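PDB 3HS2: prevent host death protein from Enterobacteria phage P1, which acts as the labile antitoxin that neutralizes the toxin Doc and as a DNA-binding transcriptional repressor in the plasmid addiction system of the phage. Local coordinates for residues L17-E21 against A22-V26. Residues are numbered along the deposited sequence; the frame is centred on the assembly and turned at random.
Sequences LNNVE and AGEEV
Asn18 O accepts the last regular helical bond from Ala22 N, 3.1 Å away, and beyond it the chain leaves the helix. The carbonyl of Asn19 is shared: Glu24 N binds Asn19 O at 3.1 Å, with the donor tilted 29° from the carbonyl plane, while Ala22 N adds a weak second bond. The Asn19 side chain runs beside that of Glu24 and points the same way, its amide plane 25° from the carboxylate. Extended, with CG anti to its backbone N (chi1 -165°), Glu24 brings OE1 to 3.1 Å from CB of Asn19, a tight contact over CB and CG in which no hydrogen bond joins the two side chains. Val20 O receives Gly23 N from above the carbonyl plane at 2.9 Å, and a water donates to both Val20 O and Glu24 O, bridging the last turn to the departing chain. Glu24 O also takes a nearly straight C-H...O contact from Val20 CA (3.2 Å), and Val20 CG2 meets Val26 CG2 at 4.1 Å; both valines also pack on Ile38. Glu21, extended from its CB, forms a salt bridge through OE2 with NH1 of Arg33 of the second subunit. The paired bonds from Glu24 N and Gly23 N, with Gly23 at positive phi as the C-prime residue, form a Schellman motif, which ends helix 13-21 and leads the chain into strand 26-29 of the Phd/YefM fold.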
# COMPACT_ATOMS: atom_id res chain seq x y z
N LEU A 17 11.18 -9.54 -4.64
CA LEU A 17 11.05 -8.83 -5.90
C LEU A 17 10.33 -9.68 -6.95
O LEU A 17 9.60 -9.16 -7.79
CB LEU A 17 12.42 -8.37 -6.41
CG LEU A 17 13.03 -7.22 -5.62
CD1 LEU A 17 14.40 -6.87 -6.15
CD2 LEU A 17 12.11 -6.01 -5.69
N ASN A 18 10.53 -10.99 -6.89
CA ASN A 18 9.78 -11.91 -7.74
C ASN A 18 8.30 -11.81 -7.43
O ASN A 18 7.47 -11.61 -8.32
CB ASN A 18 10.29 -13.34 -7.58
CG ASN A 18 11.68 -13.55 -8.16
OD1 ASN A 18 12.11 -12.80 -9.04
ND2 ASN A 18 12.38 -14.57 -7.68
N ASN A 19 7.96 -11.94 -6.15
CA ASN A 19 6.58 -11.78 -5.69
C ASN A 19 5.96 -10.48 -6.19
O ASN A 19 4.86 -10.48 -6.74
CB ASN A 19 6.50 -11.85 -4.16
CG ASN A 19 6.54 -13.28 -3.64
OD1 ASN A 19 6.38 -14.24 -4.40
ND2 ASN A 19 6.73 -13.43 -2.34
N VAL A 20 6.67 -9.37 -6.00
CA VAL A 20 6.18 -8.05 -6.41
C VAL A 20 5.95 -7.97 -7.92
O VAL A 20 4.94 -7.44 -8.37
CB VAL A 20 7.16 -6.94 -6.00
CG1 VAL A 20 6.80 -5.64 -6.70
CG2 VAL A 20 7.18 -6.76 -4.49
N GLU A 21 6.89 -8.50 -8.70
CA GLU A 21 6.76 -8.49 -10.15
C GLU A 21 5.51 -9.24 -10.60
O GLU A 21 4.92 -8.92 -11.63
CB GLU A 21 8.00 -9.09 -10.82
CG GLU A 21 7.76 -9.54 -12.26
CD GLU A 21 9.04 -9.89 -12.99
OE1 GLU A 21 8.97 -10.73 -13.92
OE2 GLU A 21 10.10 -9.34 -12.64
N ALA A 22 5.11 -10.24 -9.82
CA ALA A 22 3.94 -11.04 -10.15
C ALA A 22 2.66 -10.39 -9.66
O ALA A 22 1.61 -11.03 -9.61
CB ALA A 22 4.09 -12.45 -9.59
N GLY A 23 2.74 -9.12 -9.28
CA GLY A 23 1.57 -8.35 -8.90
C GLY A 23 1.38 -8.16 -7.40
O GLY A 23 0.45 -7.47 -6.97
N GLU A 24 2.25 -8.76 -6.61
CA GLU A 24 2.12 -8.71 -5.16
C GLU A 24 2.56 -7.35 -4.59
O GLU A 24 3.56 -6.78 -5.02
CB GLU A 24 2.93 -9.83 -4.52
CG GLU A 24 2.62 -10.11 -3.06
CD GLU A 24 3.25 -11.40 -2.57
OE1 GLU A 24 3.49 -12.30 -3.41
OE2 GLU A 24 3.49 -11.52 -1.35
N GLU A 25 1.78 -6.84 -3.64
CA GLU A 25 2.18 -5.65 -2.90
C GLU A 25 2.74 -6.08 -1.56
O GLU A 25 2.09 -6.81 -0.81
CB GLU A 25 0.98 -4.71 -2.72
CG GLU A 25 0.41 -4.19 -4.03
CD GLU A 25 -0.91 -3.47 -3.84
OE1 GLU A 25 -1.54 -3.65 -2.77
OE2 GLU A 25 -1.32 -2.73 -4.76
N VAL A 26 3.95 -5.64 -1.25
CA VAL A 26 4.63 -6.11 -0.05
C VAL A 26 4.98 -4.99 0.91
O VAL A 26 5.70 -4.05 0.55
CB VAL A 26 5.89 -6.92 -0.39
CG1 VAL A 26 6.70 -7.20 0.86
CG2 VAL A 26 5.50 -8.22 -1.07
O HOH W 1 3.31 -5.29 -7.41